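Local coordinates for protein kcn28 (PDB 6J31) that belongs to the GT-B-fold family related to erythromycin biosynthesis protein CIII and binds (2e,2'e)-3,3'-(1,2-phenylene)di(prop-2-enoic acid), at residues A[22-34]-A[383-395]. Numbering follows the deposited sequence.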
loop_
_atom_site.group_PDB
_atom_site.type_symbol
_atom_site.label_atom_id
_atom_site.label_comp_id
_atom_site.label_asym_id
_atom_site.label_seq_id
_atom_site.Cartn_x
_atom_site.Cartn_y
_atom_site.Cartn_z
ATOM N N LEU A 22 5.382 -9.579 -2.280
ATOM C CA LEU A 22 5.400 -11.044 -2.344
ATOM C C LEU A 22 6.040 -11.544 -3.634
ATOM O O LEU A 22 6.880 -12.453 -3.609
ATOM C CB LEU A 22 3.996 -11.641 -2.188
ATOM C CG LEU A 22 3.348 -11.812 -0.806
ATOM C CD1 LEU A 22 4.190 -11.253 0.338
ATOM C CD2 LEU A 22 1.919 -11.299 -0.767
ATOM N N GLU A 23 5.649 -10.974 -4.774
ATOM C CA GLU A 23 6.206 -11.443 -6.036
ATOM C C GLU A 23 7.687 -11.118 -6.148
ATOM O O GLU A 23 8.433 -11.857 -6.802
ATOM C CB GLU A 23 5.434 -10.850 -7.212
ATOM C CG GLU A 23 4.003 -11.364 -7.319
ATOM C CD GLU A 23 3.909 -12.873 -7.181
ATOM O OE1 GLU A 23 4.708 -13.590 -7.827
ATOM O OE2 GLU A 23 3.033 -13.342 -6.422
ATOM N N LEU A 24 8.131 -10.025 -5.525
ATOM C CA LEU A 24 9.559 -9.735 -5.507
ATOM C C LEU A 24 10.322 -10.793 -4.716
ATOM O O LEU A 24 11.367 -11.279 -5.166
ATOM C CB LEU A 24 9.801 -8.338 -4.932
ATOM C CG LEU A 24 11.253 -7.900 -4.732
ATOM C CD1 LEU A 24 12.009 -8.047 -6.036
ATOM C CD2 LEU A 24 11.314 -6.458 -4.254
ATOM N N ILE A 25 9.803 -11.179 -3.546
ATOM C CA ILE A 25 10.469 -12.203 -2.744
ATOM C C ILE A 25 10.448 -13.541 -3.467
ATOM O O ILE A 25 11.445 -14.274 -3.479
ATOM C CB ILE A 25 9.819 -12.315 -1.353
ATOM C CG1 ILE A 25 9.762 -10.948 -0.664
ATOM C CG2 ILE A 25 10.592 -13.305 -0.503
ATOM C CD1 ILE A 25 11.123 -10.341 -0.418
ATOM N N ARG A 26 9.314 -13.875 -4.085
ATOM C CA ARG A 26 9.212 -15.110 -4.853
ATOM C C ARG A 26 10.238 -15.144 -5.977
ATOM O O ARG A 26 10.845 -16.189 -6.242
ATOM C CB ARG A 26 7.799 -15.251 -5.411
ATOM C CG ARG A 26 7.448 -16.650 -5.853
ATOM C CD ARG A 26 6.206 -16.654 -6.728
ATOM N NE ARG A 26 5.073 -16.013 -6.066
ATOM C CZ ARG A 26 4.414 -16.530 -5.034
ATOM N NH1 ARG A 26 4.780 -17.695 -4.520
ATOM N NH2 ARG A 26 3.393 -15.871 -4.507
ATOM N N GLU A 27 10.445 -14.010 -6.654
ATOM C CA GLU A 27 11.432 -13.952 -7.726
ATOM C C GLU A 27 12.847 -14.142 -7.196
ATOM O O GLU A 27 13.661 -14.831 -7.822
ATOM C CB GLU A 27 11.319 -12.624 -8.477
ATOM C CG GLU A 27 12.439 -12.391 -9.490
ATOM C CD GLU A 27 12.435 -13.392 -10.636
ATOM O OE1 GLU A 27 11.373 -13.996 -10.911
ATOM O OE2 GLU A 27 13.506 -13.590 -11.251
ATOM N N LEU A 28 13.169 -13.521 -6.058
ATOM C CA LEU A 28 14.501 -13.688 -5.483
ATOM C C LEU A 28 14.745 -15.134 -5.077
ATOM O O LEU A 28 15.847 -15.661 -5.265
ATOM C CB LEU A 28 14.671 -12.753 -4.285
ATOM C CG LEU A 28 14.661 -11.260 -4.621
ATOM C CD1 LEU A 28 14.578 -10.413 -3.361
ATOM C CD2 LEU A 28 15.893 -10.885 -5.450
ATOM N N VAL A 29 13.716 -15.798 -4.548
ATOM C CA VAL A 29 13.836 -17.216 -4.221
ATOM C C VAL A 29 14.036 -18.030 -5.489
ATOM O O VAL A 29 14.899 -18.915 -5.548
ATOM C CB VAL A 29 12.595 -17.686 -3.439
ATOM C CG1 VAL A 29 12.553 -19.202 -3.369
ATOM C CG2 VAL A 29 12.579 -17.073 -2.049
ATOM N N ALA A 30 13.259 -17.724 -6.531
ATOM C CA ALA A 30 13.367 -18.444 -7.792
ATOM C C ALA A 30 14.738 -18.287 -8.433
ATOM O O ALA A 30 15.146 -19.155 -9.209
ATOM C CB ALA A 30 12.282 -17.969 -8.759
ATOM N N ARG A 31 15.462 -17.216 -8.122
ATOM C CA ARG A 31 16.793 -17.014 -8.676
ATOM C C ARG A 31 17.866 -17.774 -7.915
ATOM O O ARG A 31 19.055 -17.579 -8.190
ATOM C CB ARG A 31 17.132 -15.524 -8.701
ATOM C CG ARG A 31 16.257 -14.729 -9.655
ATOM C CD ARG A 31 16.776 -13.324 -9.870
ATOM N NE ARG A 31 15.851 -12.558 -10.695
ATOM C CZ ARG A 31 16.138 -11.386 -11.249
ATOM N NH1 ARG A 31 17.330 -10.838 -11.055
ATOM N NH2 ARG A 31 15.231 -10.757 -11.988
ATOM N N GLY A 32 17.478 -18.624 -6.966
ATOM C CA GLY A 32 18.416 -19.459 -6.246
ATOM C C GLY A 32 19.001 -18.871 -4.982
ATOM O O GLY A 32 19.923 -19.468 -4.417
ATOM N N HIS A 33 18.509 -17.725 -4.522
ATOM C CA HIS A 33 19.031 -17.132 -3.301
ATOM C C HIS A 33 18.357 -17.726 -2.070
ATOM O O HIS A 33 17.215 -18.191 -2.110
ATOM C CB HIS A 33 18.822 -15.619 -3.294
ATOM C CG HIS A 33 19.509 -14.905 -4.411
ATOM N ND1 HIS A 33 20.880 -14.864 -4.534
ATOM C CD2 HIS A 33 19.015 -14.189 -5.448
ATOM C CE1 HIS A 33 21.201 -14.164 -5.606
ATOM N NE2 HIS A 33 20.088 -13.738 -6.176
ATOM N N ARG A 34 19.065 -17.660 -0.949
ATOM C CA ARG A 34 18.471 -17.990 0.340
ATOM C C ARG A 34 17.836 -16.722 0.894
ATOM O O ARG A 34 18.538 -15.762 1.226
ATOM C CB ARG A 34 19.504 -18.549 1.312
ATOM C CG ARG A 34 18.886 -18.835 2.666
ATOM C CD ARG A 34 19.916 -18.989 3.763
ATOM N NE ARG A 34 19.271 -19.180 5.057
ATOM C CZ ARG A 34 19.828 -18.856 6.214
ATOM N NH1 ARG A 34 21.054 -18.349 6.237
ATOM N NH2 ARG A 34 19.172 -19.053 7.347
ATOM N N THR A 383 9.063 -6.339 -11.212
ATOM C CA THR A 383 9.726 -7.355 -10.397
ATOM C C THR A 383 11.159 -7.595 -10.849
ATOM O O THR A 383 12.083 -7.655 -10.026
ATOM C CB THR A 383 8.930 -8.659 -10.454
ATOM O OG1 THR A 383 7.615 -8.446 -9.929
ATOM C CG2 THR A 383 9.619 -9.747 -9.660
ATOM N N MET A 384 11.364 -7.749 -12.157
ATOM C CA MET A 384 12.687 -8.113 -12.650
ATOM C C MET A 384 13.696 -7.002 -12.397
ATOM O O MET A 384 14.843 -7.276 -12.026
ATOM C CB MET A 384 12.619 -8.456 -14.139
ATOM C CG MET A 384 11.675 -9.610 -14.447
ATOM S SD MET A 384 12.136 -11.159 -13.645
ATOM C CE MET A 384 10.585 -12.050 -13.753
ATOM N N ARG A 385 13.295 -5.743 -12.584
ATOM C CA ARG A 385 14.228 -4.654 -12.308
ATOM C C ARG A 385 14.538 -4.563 -10.817
ATOM O O ARG A 385 15.691 -4.338 -10.432
ATOM C CB ARG A 385 13.683 -3.326 -12.829
ATOM C CG ARG A 385 14.706 -2.206 -12.731
ATOM C CD ARG A 385 14.121 -0.842 -13.027
ATOM N NE ARG A 385 15.145 0.189 -12.898
ATOM C CZ ARG A 385 14.910 1.496 -12.965
ATOM N NH1 ARG A 385 13.679 1.947 -13.174
ATOM N NH2 ARG A 385 15.910 2.356 -12.825
ATOM N N ALA A 386 13.524 -4.745 -9.966
ATOM C CA ALA A 386 13.748 -4.695 -8.525
ATOM C C ALA A 386 14.695 -5.803 -8.076
ATOM O O ALA A 386 15.617 -5.561 -7.288
ATOM C CB ALA A 386 12.417 -4.794 -7.785
ATOM N N ALA A 387 14.498 -7.019 -8.590
ATOM C CA ALA A 387 15.394 -8.115 -8.245
ATOM C C ALA A 387 16.811 -7.849 -8.746
ATOM O O ALA A 387 17.788 -8.134 -8.045
ATOM C CB ALA A 387 14.856 -9.429 -8.809
ATOM N N ASP A 388 16.945 -7.297 -9.956
ATOM C CA ASP A 388 18.275 -6.990 -10.480
ATOM C C ASP A 388 18.989 -5.959 -9.614
ATOM O O ASP A 388 20.196 -6.075 -9.368
ATOM C CB ASP A 388 18.183 -6.502 -11.924
ATOM C CG ASP A 388 17.728 -7.588 -12.882
ATOM O OD1 ASP A 388 17.690 -8.773 -12.478
ATOM O OD2 ASP A 388 17.410 -7.254 -14.043
ATOM N N LEU A 389 18.263 -4.939 -9.146
ATOM C CA LEU A 389 18.882 -3.922 -8.300
ATOM C C LEU A 389 19.330 -4.502 -6.962
ATOM O O LEU A 389 20.384 -4.125 -6.438
ATOM C CB LEU A 389 17.919 -2.756 -8.088
ATOM C CG LEU A 389 17.729 -1.864 -9.313
ATOM C CD1 LEU A 389 16.762 -0.730 -9.006
ATOM C CD2 LEU A 389 19.075 -1.330 -9.777
ATOM N N ILE A 390 18.541 -5.414 -6.396
ATOM C CA ILE A 390 18.914 -6.045 -5.135
ATOM C C ILE A 390 20.156 -6.909 -5.318
ATOM O O ILE A 390 21.044 -6.941 -4.456
ATOM C CB ILE A 390 17.730 -6.857 -4.580
ATOM C CG1 ILE A 390 16.603 -5.921 -4.144
ATOM C CG2 ILE A 390 18.175 -7.722 -3.409
ATOM C CD1 ILE A 390 15.236 -6.577 -4.109
ATOM N N GLU A 391 20.237 -7.630 -6.435
ATOM C CA GLU A 391 21.395 -8.478 -6.679
ATOM C C GLU A 391 22.684 -7.679 -6.841
ATOM O O GLU A 391 23.762 -8.227 -6.597
ATOM C CB GLU A 391 21.141 -9.362 -7.899
ATOM C CG GLU A 391 20.232 -10.537 -7.575
ATOM C CD GLU A 391 20.024 -11.476 -8.742
ATOM O OE1 GLU A 391 20.035 -11.017 -9.904
ATOM O OE2 GLU A 391 19.872 -12.689 -8.489
ATOM N N ARG A 392 22.598 -6.400 -7.232
ATOM C CA ARG A 392 23.790 -5.555 -7.310
ATOM C C ARG A 392 24.422 -5.357 -5.942
ATOM O O ARG A 392 25.623 -5.077 -5.847
ATOM C CB ARG A 392 23.438 -4.187 -7.906
ATOM C CG ARG A 392 23.080 -4.175 -9.386
ATOM C CD ARG A 392 24.286 -4.280 -10.314
ATOM N NE ARG A 392 25.244 -3.201 -10.103
ATOM C CZ ARG A 392 26.485 -3.181 -10.585
ATOM N NH1 ARG A 392 26.942 -4.186 -11.322
ATOM N NH2 ARG A 392 27.280 -2.147 -10.322
ATOM N N GLN A 393 23.627 -5.476 -4.875
ATOM C CA GLN A 393 24.124 -5.339 -3.514
ATOM C C GLN A 393 24.739 -6.622 -2.970
ATOM O O GLN A 393 25.359 -6.585 -1.901
ATOM C CB GLN A 393 22.994 -4.889 -2.585
ATOM C CG GLN A 393 22.543 -3.460 -2.810
ATOM C CD GLN A 393 23.698 -2.487 -2.781
ATOM O OE1 GLN A 393 24.546 -2.541 -1.891
ATOM N NE2 GLN A 393 23.750 -1.601 -3.769
ATOM N N LEU A 394 24.582 -7.750 -3.664
ATOM C CA LEU A 394 25.175 -8.996 -3.204
ATOM C C LEU A 394 26.647 -9.079 -3.598
ATOM O O LEU A 394 27.051 -8.547 -4.635
ATOM C CB LEU A 394 24.420 -10.190 -3.775
ATOM C CG LEU A 394 22.931 -10.240 -3.437
ATOM C CD1 LEU A 394 22.310 -11.515 -3.962
ATOM C CD2 LEU A 394 22.719 -10.115 -1.936
ATOM N N PRO A 395 27.472 -9.748 -2.780
ATOM C CA PRO A 395 28.906 -9.877 -3.058
ATOM C C PRO A 395 29.187 -10.749 -4.278
ATOM O O PRO A 395 28.286 -11.475 -4.703
ATOM C CB PRO A 395 29.451 -10.533 -1.785
ATOM C CG PRO A 395 28.279 -11.255 -1.208
ATOM C CD PRO A 395 27.108 -10.368 -1.494
#
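Two carboxylates from helix 383-391 grip NH1 of Arg-31, just past the end of helix 22-30. Asp-388 OD1 lies 2.5 Å from Arg-31 NH1 in a nearly straight bond (163°), whereas Glu-391 OE1, 2.9 Å from the same nitrogen, is met from above its carboxylate plane. Another edge of the guanidinium is held from within residues 22-34: Arg-31 NE donates to the anti lone pair of Glu-27 OE2 at 2.6 Å. These acids all lie near the guanidinium plane and should fix its rotation, leaving a face for Ala-387, whose CB sits over the centre, 3.4 Å from Arg-31 CZ. Met-384 SD adds a weak hydrogen bond from NH2 at the edge. Glu-391 also bridges to His-33: NE2 donates to the anti lone pair of Glu-391 OE2 at 2.5 Å, with ring and carboxylate planes 83° apart. The extended side chain of Glu-391 carries its carboxylate out between the two basic groups, OE1 to Arg-31 and OE2 to His-33.

Beneath this network the packing is apolar. Leu-24 enters a hole formed by Thr-383, Ala-386, Ala-387 and Ile-390; its CD2 meets Ile-390 CD1 tip to tip at 3.9 Å. Leu-28 CD2 packs against Ala-387 CB, and both Leu-28 and Ile-390 reach Leu-105 of strand 103-107. Thr-383 OG1 bonds to the carbonyl of Leu-212. The helices cross at -58° with axes 9.4 Å apart, a crossing in which a single knob, Leu-24, fills a hole and by which the C-terminal helix returns to the N-terminal Rossmann-like domain, as is characteristic of the GT-B fold.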